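Local structure of endo-beta-1,2-glucanase (Talaromyces funiculosus, 6IMV) at residues A[15-20]-A[38-43]; A[61-66]-A[71-76]; A[268-273]-A[465-470]; A[313-318]-A[390-395]. The protein hydrolyses internal beta-1,2-glucosidic linkages of beta-1,2-glucan as an endo-acting fungal glycoside hydrolase that revealed a new family. All blocks are in the same frame, centred on the assembly; numbering follows the deposited sequence.

How the interactions relate
From the N terminus, interaction 1 closes a short loop of mostly helical residues, setting the leading loop 15-20 against helix 30-41. Interaction 2 follows as a tight hairpin of strands 57-64 and 71-78, with four residues between its segments and its centre about 19 Å from that of interaction 1. Interaction 3 spans 191 residues, joining helix 266-276 to helix 461-475 on the far side of the chain's centre. Within that span interaction 4 closes a loop of its own, from the 313-318 turn to the helices around D393. Interactions 3 and 4 touch, I468 packing on Y314 and I317, whereas helix 394-405 leads from interaction 4 to F17 of interaction 1 through W401.

Interaction 1 (A[15-20]-A[38-43]); sequences CRFAHQ and LFWEGK
W40 of helix 30-41 offers its indole to C15 and F17 of the N-terminal loop, and the contact runs along that one side chain. At its base, W40 CB is 4.2 Å from F17 CE2. With CG anti to the carbonyl carbon (chi1 -77°), the indole is swung out toward the loop. W40 CD1 then lies 3.6 Å from F17 CD2; the F17 ring and the five-membered ring of the indole are only 22° apart but so far displaced that they hardly overlap. The indole N-H takes no part across the contact, since NE1 is bonded to the carbonyl O of P13. Farther out, the six-membered ring runs under C15: W40 CZ2 lies 3.5 Å from C15 CA, a CH-pi contact over the face, and W40 CH2 is 3.9 Å from C15 CB. At the outer rim W40 CZ3 approaches C15 SG to 4.1 Å, while the sulfur itself sits almost directly above the ring centroid at 4.2 Å. F39 CD2 lies against the opposite indole face. Because the same sulfur is disulfide-bonded to C504, this is a cystine sulfur-aromatic contact, placed where the N-terminal loop is tied to the C-terminal tail.

Interaction 2 (A[61-66]-A[71-76]); sequences GTNIDW and GTVKHP
N63 meets T72 and V73 directly and H75 through a water, at the bulge between strands 57-64 and 71-78. The backbone N of N63 donates to V73 O (2.8 Å), and its side-chain amide turns back to the same acceptor, N63 ND2 lying 2.9 Å from V73 O. The two donors reach that carbonyl from opposite faces of its plane, while the oxygen stays close to the plane of the N63 amide. This double grip goes with a chi1 of -62°, which lays N63 alongside V73, both pointing the same way. N63 O is doubly held as well, by T72 N at 3.1 Å in a nearly straight bond (167°) and by T62 OG1 at 2.9 Å. The T72 methyl CG2 packs on D65 CB at 3.6 Å. Toward the sugar site, H75 N donates to G61 O (2.8 Å), and water 1, in the plane of the imidazole, joins H75 NE2 to N63 OD1. H75 ND1 is bonded to D60, F77 stacks on the ring, and a bound beta-D-glucopyranose touches the side chain; N63 thus stands in a second shell behind H75. With T72 and V73 together facing N63, the register slips by one residue: an antiparallel beta hairpin with a beta bulge, leading into the glucose-binding pocket.

Interaction 3 (A[268-273]-A[465-470]); sequences DIEALW and VERIEA
A stacked arginine-tryptophan pair bridges two helices, R467 of helix 461-475 lying flat on the indole of W273 in helix 266-276. The local axes stay 12.5 Å apart at 32°, so long side chains make the link. Two bends in the arginine chain fold it down onto the indole: R467 CG lies 3.5 Å from W273 CE2, and R467 CD sits 3.5 Å above the centroid of the five-membered ring. The guanidinium continues over the same face, toward the rim of the five-membered ring, with R467 NE 3.5 Å from W273 CD1 and the planes 7° apart. Its edge faces E270, R467 NH1 donating to E270 OE2 at 3.2 Å from above the carboxylate plane, beside weaker bonds. At the far end of the indole, I468 CD1 touches W273 CH2 at 3.8 Å. W273 NE1 is bonded to Q259, and E471 makes a second salt bridge to R467 NH2. A methionine in place of R467 would probably leave E270 and E471 without their shared cation and the indole without its flat polar cover. W273 takes a face of the guanidinium and E270 its edge, probably restricting its rotation, while the two glutamates probably keep it charged and offset that charge.

Interaction 4 (A[313-318]-A[390-395]); sequences PYYDID and VLFDKG
Y315 carries the contact of the 313-318 turn with L391 and F392 at the end of helix 387-392. The turn begins at P313, whose O accepts D316 N in a 3-10 turn and whose side chain packs on F464. Y314 goes to the other side, its ring on F464 and I468 and its OH bonded to E252 and W256. A chi1 of -68° sets the Y315 ring beside its own backbone N and out toward F392. F392 CZ stands over one face of the tyrosine ring, 3.7 Å from Y315 CE2, while Y315 OH comes 3.6 Å from F392 CE2. The rings meet obliquely at 42°, their centroids 5.0 Å apart. L391 CD1 is a looser neighbour, 4.3 Å from Y315 CE2; V309 touches both. An alanine here would leave F392 CZ without the ring it stands over and is likely to open a gap beside F392 and L391. Both segments hold helix starts, consistent with the (alpha/alpha)6 barrel expected of this hydrolase: D393 N-caps helix 394-405 through V396 N, and I317, farther on, is at the N-cap position of helix 318-337 and packs on I468. R321, Q325 and E328 of that helix touch F392.

Interaction 1 (A[15-20]-A[38-43])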
loop_
_atom_site.group_PDB
_atom_site.type_symbol
_atom_site.label_atom_id
_atom_site.label_comp_id
_atom_site.label_asym_id
_atom_site.label_seq_id
_atom_site.Cartn_x
_atom_site.Cartn_y
_atom_site.Cartn_z
ATOM N N CYS A 15 10.155 23.425 1.969
ATOM C CA CYS A 15 9.891 22.207 2.698
ATOM C C CYS A 15 8.504 22.251 3.355
ATOM O O CYS A 15 7.780 21.256 3.342
ATOM C CB CYS A 15 10.945 21.957 3.765
ATOM S SG CYS A 15 10.756 20.311 4.487
ATOM N N ARG A 16 8.155 23.404 3.924
ATOM C CA ARG A 16 6.937 23.575 4.695
ATOM C C ARG A 16 5.846 24.191 3.808
ATOM O O ARG A 16 5.161 25.102 4.214
ATOM C CB ARG A 16 7.250 24.420 5.941
ATOM C CG ARG A 16 6.287 24.217 7.100
ATOM C CD ARG A 16 6.392 22.828 7.707
ATOM N NE ARG A 16 5.575 22.674 8.916
ATOM C CZ ARG A 16 4.443 21.986 9.002
ATOM N NH1 ARG A 16 3.857 21.495 7.917
ATOM N NH2 ARG A 16 3.907 21.782 10.192
ATOM N N PHE A 17 5.650 23.628 2.607
ATOM C CA PHE A 17 4.754 24.196 1.597
ATOM C C PHE A 17 3.278 24.028 1.980
ATOM O O PHE A 17 2.434 24.788 1.488
ATOM C CB PHE A 17 5.010 23.580 0.217
ATOM C CG PHE A 17 4.651 22.119 0.107
ATOM C CD1 PHE A 17 3.346 21.731 -0.166
ATOM C CD2 PHE A 17 5.608 21.137 0.294
ATOM C CE1 PHE A 17 3.014 20.389 -0.245
ATOM C CE2 PHE A 17 5.271 19.795 0.192
ATOM C CZ PHE A 17 3.979 19.427 -0.069
ATOM N N ALA A 18 2.953 23.055 2.839
ATOM C CA ALA A 18 1.552 22.734 3.115
ATOM C C ALA A 18 0.795 23.972 3.613
ATOM O O ALA A 18 -0.336 24.197 3.181
ATOM C CB ALA A 18 1.435 21.597 4.091
ATOM N N HIS A 19 1.413 24.780 4.490
ATOM C CA HIS A 19 0.709 25.952 5.036
ATOM C C HIS A 19 0.954 27.217 4.197
ATOM O O HIS A 19 0.422 28.279 4.545
ATOM C CB HIS A 19 0.981 26.154 6.537
ATOM C CG HIS A 19 2.391 26.443 6.937
ATOM N ND1 HIS A 19 2.864 26.089 8.189
ATOM C CD2 HIS A 19 3.413 27.056 6.299
ATOM C CE1 HIS A 19 4.116 26.484 8.315
ATOM N NE2 HIS A 19 4.484 27.082 7.161
ATOM N N GLN A 20 1.699 27.101 3.088
ATOM C CA GLN A 20 1.832 28.173 2.089
ATOM C C GLN A 20 0.581 28.258 1.197
ATOM O O GLN A 20 0.393 29.278 0.527
ATOM C CB GLN A 20 3.059 27.966 1.198
ATOM C CG GLN A 20 4.390 28.202 1.895
ATOM C CD GLN A 20 5.560 27.988 0.963
ATOM O OE1 GLN A 20 5.529 27.147 0.073
ATOM N NE2 GLN A 20 6.621 28.749 1.161
ATOM N N LEU A 38 4.839 15.745 -4.519
ATOM C CA LEU A 38 5.668 14.722 -5.146
ATOM C C LEU A 38 7.155 15.046 -4.974
ATOM O O LEU A 38 7.962 14.138 -4.766
ATOM C CB LEU A 38 5.302 14.616 -6.626
ATOM C CG LEU A 38 3.971 13.941 -6.925
ATOM C CD1 LEU A 38 3.559 14.201 -8.367
ATOM C CD2 LEU A 38 4.048 12.450 -6.634
ATOM N N PHE A 39 7.507 16.333 -5.091
ATOM C CA PHE A 39 8.898 16.803 -4.974
ATOM C C PHE A 39 9.474 16.382 -3.617
ATOM O O PHE A 39 10.539 15.768 -3.550
ATOM C CB PHE A 39 8.992 18.322 -5.146
ATOM C CG PHE A 39 10.392 18.871 -5.062
ATOM C CD1 PHE A 39 11.206 18.893 -6.183
ATOM C CD2 PHE A 39 10.913 19.336 -3.861
ATOM C CE1 PHE A 39 12.505 19.378 -6.113
ATOM C CE2 PHE A 39 12.210 19.824 -3.788
ATOM C CZ PHE A 39 13.003 19.843 -4.916
ATOM N N TRP A 40 8.750 16.695 -2.539
ATOM C CA TRP A 40 9.259 16.412 -1.197
ATOM C C TRP A 40 9.126 14.924 -0.843
ATOM O O TRP A 40 10.023 14.373 -0.182
ATOM C CB TRP A 40 8.622 17.352 -0.176
ATOM C CG TRP A 40 9.274 18.693 -0.267
ATOM C CD1 TRP A 40 8.780 19.799 -0.888
ATOM C CD2 TRP A 40 10.598 19.035 0.183
ATOM N NE1 TRP A 40 9.692 20.817 -0.829
ATOM C CE2 TRP A 40 10.819 20.377 -0.184
ATOM C CE3 TRP A 40 11.614 18.342 0.862
ATOM C CZ2 TRP A 40 12.005 21.044 0.122
ATOM C CZ3 TRP A 40 12.788 18.999 1.159
ATOM C CH2 TRP A 40 12.974 20.336 0.798
ATOM N N GLU A 41 8.054 14.271 -1.311
ATOM C CA GLU A 41 7.913 12.827 -1.125
ATOM C C GLU A 41 9.125 12.096 -1.729
ATOM O O GLU A 41 9.625 11.130 -1.156
ATOM C CB GLU A 41 6.603 12.324 -1.744
ATOM C CG GLU A 41 5.359 12.590 -0.902
ATOM C CD GLU A 41 5.533 12.390 0.590
ATOM O OE1 GLU A 41 5.879 11.263 1.012
ATOM O OE2 GLU A 41 5.341 13.369 1.323
ATOM N N GLY A 42 9.577 12.558 -2.900
ATOM C CA GLY A 42 10.721 12.006 -3.600
ATOM C C GLY A 42 12.013 12.013 -2.793
ATOM O O GLY A 42 12.883 11.184 -3.025
ATOM N N LYS A 43 12.148 12.941 -1.840
ATOM C CA LYS A 43 13.338 13.014 -0.984
ATOM C C LYS A 43 13.422 11.802 -0.053
ATOM O O LYS A 43 14.502 11.503 0.469
ATOM C CB LYS A 43 13.372 14.320 -0.182
ATOM C CG LYS A 43 13.463 15.582 -1.028
ATOM C CD LYS A 43 14.508 15.495 -2.114
ATOM C CE LYS A 43 14.776 16.823 -2.793
ATOM N NZ LYS A 43 15.456 16.613 -4.093
#

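Interaction 2 (A[61-66]-A[71-76])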
loop_
_atom_site.group_PDB
_atom_site.type_symbol
_atom_site.label_atom_id
_atom_site.label_comp_id
_atom_site.label_asym_id
_atom_site.label_seq_id
_atom_site.Cartn_x
_atom_site.Cartn_y
_atom_site.Cartn_z
ATOM N N GLY A 61 11.477 1.934 6.584
ATOM C CA GLY A 61 11.630 3.376 6.644
ATOM C C GLY A 61 12.719 3.769 7.627
ATOM O O GLY A 61 13.660 3.020 7.848
ATOM N N THR A 62 12.577 4.945 8.234
ATOM C CA THR A 62 13.570 5.433 9.182
ATOM C C THR A 62 12.933 6.414 10.165
ATOM O O THR A 62 12.011 7.172 9.829
ATOM C CB THR A 62 14.758 6.098 8.468
ATOM O OG1 THR A 62 15.697 6.503 9.465
ATOM C CG2 THR A 62 14.367 7.313 7.666
ATOM N N ASN A 63 13.465 6.405 11.388
ATOM C CA ASN A 63 13.199 7.437 12.370
ATOM C C ASN A 63 13.889 8.725 11.918
ATOM O O ASN A 63 14.908 8.684 11.224
ATOM C CB ASN A 63 13.707 7.039 13.752
ATOM C CG ASN A 63 13.028 5.803 14.287
ATOM O OD1 ASN A 63 11.961 5.902 14.887
ATOM N ND2 ASN A 63 13.642 4.651 14.070
ATOM N N ILE A 64 13.316 9.859 12.320
ATOM C CA ILE A 64 13.944 11.153 12.140
ATOM C C ILE A 64 14.016 11.823 13.513
ATOM O O ILE A 64 13.178 11.556 14.395
ATOM C CB ILE A 64 13.204 12.008 11.085
ATOM C CG1 ILE A 64 11.751 12.306 11.478
ATOM C CG2 ILE A 64 13.282 11.333 9.732
ATOM C CD1 ILE A 64 10.964 13.070 10.423
ATOM N N ASP A 65 15.031 12.672 13.690
ATOM C CA ASP A 65 15.320 13.287 14.976
ATOM C C ASP A 65 14.149 14.187 15.392
ATOM O O ASP A 65 13.629 14.984 14.608
ATOM C CB ASP A 65 16.641 14.055 14.924
ATOM C CG ASP A 65 17.032 14.661 16.259
ATOM O OD1 ASP A 65 17.629 13.941 17.057
ATOM O OD2 ASP A 65 16.693 15.844 16.493
ATOM N N TRP A 66 13.757 14.059 16.659
ATOM C CA TRP A 66 12.646 14.784 17.230
ATOM C C TRP A 66 12.744 16.290 16.952
ATOM O O TRP A 66 11.743 16.920 16.634
ATOM C CB TRP A 66 12.543 14.516 18.733
ATOM C CG TRP A 66 11.381 15.236 19.334
ATOM C CD1 TRP A 66 11.402 16.383 20.081
ATOM C CD2 TRP A 66 9.996 14.896 19.160
ATOM N NE1 TRP A 66 10.125 16.748 20.422
ATOM C CE2 TRP A 66 9.244 15.855 19.869
ATOM C CE3 TRP A 66 9.328 13.864 18.492
ATOM C CZ2 TRP A 66 7.854 15.804 19.932
ATOM C CZ3 TRP A 66 7.955 13.821 18.550
ATOM C CH2 TRP A 66 7.231 14.781 19.257
ATOM N N GLY A 71 17.121 12.212 9.209
ATOM C CA GLY A 71 17.268 10.771 9.354
ATOM C C GLY A 71 18.245 10.425 10.465
ATOM O O GLY A 71 19.321 10.992 10.538
ATOM N N THR A 72 17.847 9.502 11.344
ATOM C CA THR A 72 18.683 9.043 12.457
ATOM C C THR A 72 18.896 7.526 12.361
ATOM O O THR A 72 19.970 7.078 12.039
ATOM C CB THR A 72 18.084 9.426 13.821
ATOM O OG1 THR A 72 16.718 9.029 13.852
ATOM C CG2 THR A 72 18.169 10.908 14.113
ATOM N N VAL A 73 17.836 6.772 12.661
ATOM C CA VAL A 73 17.836 5.330 12.906
ATOM C C VAL A 73 16.895 4.693 11.882
ATOM O O VAL A 73 15.678 4.818 12.027
ATOM C CB VAL A 73 17.333 5.017 14.337
ATOM C CG1 VAL A 73 17.167 3.530 14.582
ATOM C CG2 VAL A 73 18.214 5.624 15.410
ATOM N N LYS A 74 17.444 3.989 10.889
ATOM C CA LYS A 74 16.611 3.268 9.924
ATOM C C LYS A 74 15.944 2.048 10.582
ATOM O O LYS A 74 16.427 1.524 11.569
ATOM C CB LYS A 74 17.437 2.853 8.702
ATOM C CG LYS A 74 18.457 1.739 8.917
ATOM C CD LYS A 74 19.132 1.347 7.621
ATOM C CE LYS A 74 20.520 0.776 7.808
ATOM N NZ LYS A 74 21.474 1.831 8.229
ATOM N N HIS A 75 14.823 1.608 10.005
ATOM C CA HIS A 75 14.320 0.257 10.187
ATOM C C HIS A 75 15.065 -0.651 9.218
ATOM O O HIS A 75 14.919 -0.474 8.007
ATOM C CB HIS A 75 12.800 0.178 9.942
ATOM C CG HIS A 75 11.967 0.816 11.004
ATOM N ND1 HIS A 75 10.586 0.911 10.896
ATOM C CD2 HIS A 75 12.304 1.390 12.183
ATOM C CE1 HIS A 75 10.109 1.520 11.959
ATOM N NE2 HIS A 75 11.143 1.812 12.775
ATOM N N PRO A 76 15.857 -1.642 9.698
ATOM C CA PRO A 76 16.671 -2.479 8.810
ATOM C C PRO A 76 15.905 -3.655 8.183
ATOM O O PRO A 76 16.494 -4.514 7.553
ATOM C CB PRO A 76 17.742 -3.017 9.777
ATOM C CG PRO A 76 16.971 -3.204 11.086
ATOM C CD PRO A 76 15.996 -2.040 11.115
HETATM O O HOH W 1 10.821 3.261 14.920
#

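Interaction 3 (A[268-273]-A[465-470])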
loop_
_atom_site.group_PDB
_atom_site.type_symbol
_atom_site.label_atom_id
_atom_site.label_comp_id
_atom_site.label_asym_id
_atom_site.label_seq_id
_atom_site.Cartn_x
_atom_site.Cartn_y
_atom_site.Cartn_z
ATOM N N ASP A 268 -11.974 -25.791 -7.284
ATOM C CA ASP A 268 -11.177 -25.117 -6.264
ATOM C C ASP A 268 -11.302 -23.590 -6.405
ATOM O O ASP A 268 -11.325 -22.889 -5.396
ATOM C CB ASP A 268 -9.716 -25.559 -6.330
ATOM C CG ASP A 268 -9.462 -26.870 -5.609
ATOM O OD1 ASP A 268 -9.938 -27.021 -4.469
ATOM O OD2 ASP A 268 -8.814 -27.731 -6.196
ATOM N N ILE A 269 -11.354 -23.099 -7.652
ATOM C CA ILE A 269 -11.594 -21.680 -7.952
ATOM C C ILE A 269 -12.961 -21.277 -7.381
ATOM O O ILE A 269 -13.080 -20.251 -6.707
ATOM C CB ILE A 269 -11.466 -21.393 -9.465
ATOM C CG1 ILE A 269 -10.020 -21.565 -9.949
ATOM C CG2 ILE A 269 -12.004 -20.010 -9.811
ATOM C CD1 ILE A 269 -9.870 -21.635 -11.456
ATOM N N GLU A 270 -13.986 -22.099 -7.619
ATOM C CA GLU A 270 -15.318 -21.816 -7.088
ATOM C C GLU A 270 -15.266 -21.812 -5.553
ATOM O O GLU A 270 -15.883 -20.966 -4.915
ATOM C CB GLU A 270 -16.350 -22.818 -7.610
ATOM C CG GLU A 270 -17.753 -22.241 -7.654
ATOM C CD GLU A 270 -17.991 -21.332 -8.850
ATOM O OE1 GLU A 270 -17.490 -21.661 -9.952
ATOM O OE2 GLU A 270 -18.674 -20.299 -8.691
ATOM N N ALA A 271 -14.497 -22.740 -4.971
ATOM C CA ALA A 271 -14.363 -22.836 -3.506
ATOM C C ALA A 271 -13.674 -21.581 -2.932
ATOM O O ALA A 271 -14.033 -21.144 -1.847
ATOM C CB ALA A 271 -13.631 -24.106 -3.120
ATOM N N LEU A 272 -12.700 -21.006 -3.656
ATOM C CA LEU A 272 -12.047 -19.760 -3.225
ATOM C C LEU A 272 -13.108 -18.686 -2.946
ATOM O O LEU A 272 -13.107 -18.070 -1.895
ATOM C CB LEU A 272 -11.075 -19.263 -4.304
ATOM C CG LEU A 272 -9.762 -20.030 -4.458
ATOM C CD1 LEU A 272 -8.937 -19.431 -5.592
ATOM C CD2 LEU A 272 -8.960 -20.030 -3.164
ATOM N N TRP A 273 -14.012 -18.479 -3.909
ATOM C CA TRP A 273 -14.977 -17.386 -3.837
ATOM C C TRP A 273 -16.111 -17.725 -2.866
ATOM O O TRP A 273 -16.604 -16.848 -2.160
ATOM C CB TRP A 273 -15.465 -17.009 -5.235
ATOM C CG TRP A 273 -14.346 -16.395 -6.014
ATOM C CD1 TRP A 273 -13.598 -16.992 -6.982
ATOM C CD2 TRP A 273 -13.805 -15.072 -5.843
ATOM N NE1 TRP A 273 -12.634 -16.128 -7.434
ATOM C CE2 TRP A 273 -12.737 -14.943 -6.760
ATOM C CE3 TRP A 273 -14.137 -13.975 -5.037
ATOM C CZ2 TRP A 273 -11.991 -13.773 -6.875
ATOM C CZ3 TRP A 273 -13.401 -12.814 -5.153
ATOM C CH2 TRP A 273 -12.338 -12.719 -6.059
ATOM N N VAL A 465 -13.366 -9.584 -14.582
ATOM C CA VAL A 465 -14.561 -8.721 -14.600
ATOM C C VAL A 465 -15.795 -9.560 -14.251
ATOM O O VAL A 465 -16.570 -9.197 -13.358
ATOM C CB VAL A 465 -14.731 -7.977 -15.937
ATOM C CG1 VAL A 465 -16.045 -7.220 -15.986
ATOM C CG2 VAL A 465 -13.561 -7.033 -16.211
ATOM N N GLU A 466 -15.964 -10.690 -14.946
ATOM C CA GLU A 466 -17.140 -11.559 -14.752
ATOM C C GLU A 466 -17.267 -11.980 -13.287
ATOM O O GLU A 466 -18.326 -11.864 -12.683
ATOM C CB GLU A 466 -17.026 -12.809 -15.630
ATOM C CG GLU A 466 -18.120 -13.830 -15.377
ATOM C CD GLU A 466 -18.018 -15.067 -16.243
ATOM O OE1 GLU A 466 -16.999 -15.773 -16.152
ATOM O OE2 GLU A 466 -18.948 -15.302 -17.015
ATOM N N ARG A 467 -16.173 -12.512 -12.740
ATOM C CA ARG A 467 -16.166 -13.025 -11.387
ATOM C C ARG A 467 -16.432 -11.893 -10.387
ATOM O O ARG A 467 -17.251 -12.032 -9.492
ATOM C CB ARG A 467 -14.821 -13.704 -11.097
ATOM C CG ARG A 467 -14.600 -14.087 -9.639
ATOM C CD ARG A 467 -15.685 -14.979 -9.058
ATOM N NE ARG A 467 -15.732 -16.284 -9.696
ATOM C CZ ARG A 467 -16.493 -17.289 -9.294
ATOM N NH1 ARG A 467 -16.370 -18.479 -9.861
ATOM N NH2 ARG A 467 -17.360 -17.112 -8.313
ATOM N N ILE A 468 -15.697 -10.786 -10.505
ATOM C CA ILE A 468 -15.692 -9.802 -9.415
ATOM C C ILE A 468 -16.981 -8.964 -9.499
ATOM O O ILE A 468 -17.544 -8.607 -8.477
ATOM C CB ILE A 468 -14.385 -8.978 -9.399
ATOM C CG1 ILE A 468 -14.085 -8.414 -8.006
ATOM C CG2 ILE A 468 -14.401 -7.879 -10.452
ATOM C CD1 ILE A 468 -14.094 -9.438 -6.882
ATOM N N GLU A 469 -17.505 -8.746 -10.716
ATOM C CA GLU A 469 -18.796 -8.069 -10.871
ATOM C C GLU A 469 -19.907 -8.950 -10.292
ATOM O O GLU A 469 -20.777 -8.443 -9.587
ATOM C CB GLU A 469 -19.084 -7.707 -12.324
ATOM C CG GLU A 469 -20.319 -6.841 -12.483
ATOM C CD GLU A 469 -20.428 -6.146 -13.827
ATOM O OE1 GLU A 469 -20.228 -6.828 -14.856
ATOM O OE2 GLU A 469 -20.705 -4.918 -13.845
ATOM N N ALA A 470 -19.833 -10.267 -10.531
ATOM C CA ALA A 470 -20.800 -11.205 -9.979
ATOM C C ALA A 470 -20.809 -11.119 -8.450
ATOM O O ALA A 470 -21.882 -11.004 -7.845
ATOM C CB ALA A 470 -20.523 -12.616 -10.457
#

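Interaction 4 (A[313-318]-A[390-395])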
loop_
_atom_site.group_PDB
_atom_site.type_symbol
_atom_site.label_atom_id
_atom_site.label_comp_id
_atom_site.label_asym_id
_atom_site.label_seq_id
_atom_site.Cartn_x
_atom_site.Cartn_y
_atom_site.Cartn_z
ATOM N N PRO A 313 -7.757 -3.738 -11.848
ATOM C CA PRO A 313 -8.780 -2.800 -12.321
ATOM C C PRO A 313 -10.194 -3.051 -11.767
ATOM O O PRO A 313 -11.151 -3.180 -12.529
ATOM C CB PRO A 313 -8.718 -2.999 -13.846
ATOM C CG PRO A 313 -8.334 -4.444 -14.012
ATOM C CD PRO A 313 -7.363 -4.714 -12.881
ATOM N N TYR A 314 -10.314 -3.048 -10.438
ATOM C CA TYR A 314 -11.580 -3.136 -9.740
ATOM C C TYR A 314 -12.546 -2.029 -10.195
ATOM O O TYR A 314 -13.741 -2.266 -10.285
ATOM C CB TYR A 314 -11.349 -3.043 -8.226
ATOM C CG TYR A 314 -10.863 -4.328 -7.608
ATOM C CD1 TYR A 314 -11.769 -5.269 -7.150
ATOM C CD2 TYR A 314 -9.509 -4.613 -7.493
ATOM C CE1 TYR A 314 -11.345 -6.459 -6.587
ATOM C CE2 TYR A 314 -9.070 -5.805 -6.935
ATOM C CZ TYR A 314 -9.994 -6.733 -6.484
ATOM O OH TYR A 314 -9.598 -7.922 -5.933
ATOM N N TYR A 315 -12.028 -0.824 -10.468
ATOM C CA TYR A 315 -12.891 0.333 -10.743
ATOM C C TYR A 315 -13.351 0.370 -12.207
ATOM O O TYR A 315 -14.093 1.286 -12.567
ATOM C CB TYR A 315 -12.206 1.633 -10.316
ATOM C CG TYR A 315 -12.032 1.788 -8.826
ATOM C CD1 TYR A 315 -12.662 0.932 -7.928
ATOM C CD2 TYR A 315 -11.232 2.797 -8.303
ATOM C CE1 TYR A 315 -12.481 1.063 -6.561
ATOM C CE2 TYR A 315 -11.062 2.953 -6.939
ATOM C CZ TYR A 315 -11.694 2.085 -6.061
ATOM O OH TYR A 315 -11.538 2.219 -4.710
ATOM N N ASP A 316 -12.963 -0.629 -13.019
ATOM C CA ASP A 316 -13.584 -0.879 -14.330
ATOM C C ASP A 316 -15.014 -1.400 -14.150
ATOM O O ASP A 316 -15.791 -1.352 -15.079
ATOM C CB ASP A 316 -12.787 -1.877 -15.179
ATOM C CG ASP A 316 -11.484 -1.339 -15.745
ATOM O OD1 ASP A 316 -11.141 -0.218 -15.404
ATOM O OD2 ASP A 316 -10.826 -2.057 -16.524
ATOM N N ILE A 317 -15.344 -1.944 -12.970
ATOM C CA ILE A 317 -16.684 -2.462 -12.678
ATOM C C ILE A 317 -17.453 -1.367 -11.926
ATOM O O ILE A 317 -17.043 -0.957 -10.838
ATOM C CB ILE A 317 -16.615 -3.780 -11.878
ATOM C CG1 ILE A 317 -15.893 -4.895 -12.648
ATOM C CG2 ILE A 317 -18.006 -4.228 -11.457
ATOM C CD1 ILE A 317 -14.380 -4.833 -12.584
ATOM N N ASP A 318 -18.575 -0.917 -12.505
ATOM C CA ASP A 318 -19.275 0.270 -12.025
ATOM C C ASP A 318 -19.848 0.028 -10.620
ATOM O O ASP A 318 -19.770 0.910 -9.789
ATOM C CB ASP A 318 -20.373 0.733 -12.987
ATOM C CG ASP A 318 -20.920 2.114 -12.648
ATOM O OD1 ASP A 318 -20.106 3.022 -12.390
ATOM O OD2 ASP A 318 -22.156 2.264 -12.611
ATOM N N VAL A 390 -8.020 9.981 -2.791
ATOM C CA VAL A 390 -7.276 10.583 -3.893
ATOM C C VAL A 390 -7.693 9.934 -5.225
ATOM O O VAL A 390 -7.780 10.625 -6.241
ATOM C CB VAL A 390 -5.755 10.484 -3.666
ATOM C CG1 VAL A 390 -4.970 10.741 -4.948
ATOM C CG2 VAL A 390 -5.302 11.423 -2.559
ATOM N N LEU A 391 -7.952 8.620 -5.215
ATOM C CA LEU A 391 -8.326 7.884 -6.434
ATOM C C LEU A 391 -9.637 8.421 -7.027
ATOM O O LEU A 391 -9.811 8.367 -8.245
ATOM C CB LEU A 391 -8.428 6.390 -6.117
ATOM C CG LEU A 391 -7.105 5.705 -5.761
ATOM C CD1 LEU A 391 -7.321 4.261 -5.351
ATOM C CD2 LEU A 391 -6.118 5.788 -6.921
ATOM N N PHE A 392 -10.542 8.942 -6.181
ATOM C CA PHE A 392 -11.836 9.485 -6.626
ATOM C C PHE A 392 -11.804 11.005 -6.815
ATOM O O PHE A 392 -12.497 11.528 -7.689
ATOM C CB PHE A 392 -12.954 9.087 -5.655
ATOM C CG PHE A 392 -13.364 7.649 -5.824
ATOM C CD1 PHE A 392 -14.168 7.278 -6.890
ATOM C CD2 PHE A 392 -12.902 6.666 -4.962
ATOM C CE1 PHE A 392 -14.514 5.954 -7.082
ATOM C CE2 PHE A 392 -13.252 5.338 -5.153
ATOM C CZ PHE A 392 -14.057 4.986 -6.214
ATOM N N ASP A 393 -11.052 11.717 -5.976
ATOM C CA ASP A 393 -11.062 13.173 -6.001
ATOM C C ASP A 393 -9.753 13.676 -5.389
ATOM O O ASP A 393 -9.616 13.755 -4.185
ATOM C CB ASP A 393 -12.307 13.692 -5.277
ATOM C CG ASP A 393 -12.493 15.195 -5.331
ATOM O OD1 ASP A 393 -11.468 15.924 -5.420
ATOM O OD2 ASP A 393 -13.669 15.629 -5.285
ATOM N N LYS A 394 -8.791 14.025 -6.246
ATOM C CA LYS A 394 -7.455 14.358 -5.791
ATOM C C LYS A 394 -7.463 15.688 -5.018
ATOM O O LYS A 394 -6.648 15.850 -4.126
ATOM C CB LYS A 394 -6.452 14.251 -6.943
ATOM C CG LYS A 394 -6.624 15.200 -8.114
ATOM C CD LYS A 394 -5.831 14.736 -9.327
ATOM C CE LYS A 394 -5.619 15.859 -10.324
ATOM N NZ LYS A 394 -4.931 15.366 -11.541
ATOM N N GLY A 395 -8.399 16.596 -5.321
ATOM C CA GLY A 395 -8.532 17.840 -4.579
ATOM C C GLY A 395 -8.921 17.590 -3.132
ATOM O O GLY A 395 -8.269 18.078 -2.200
#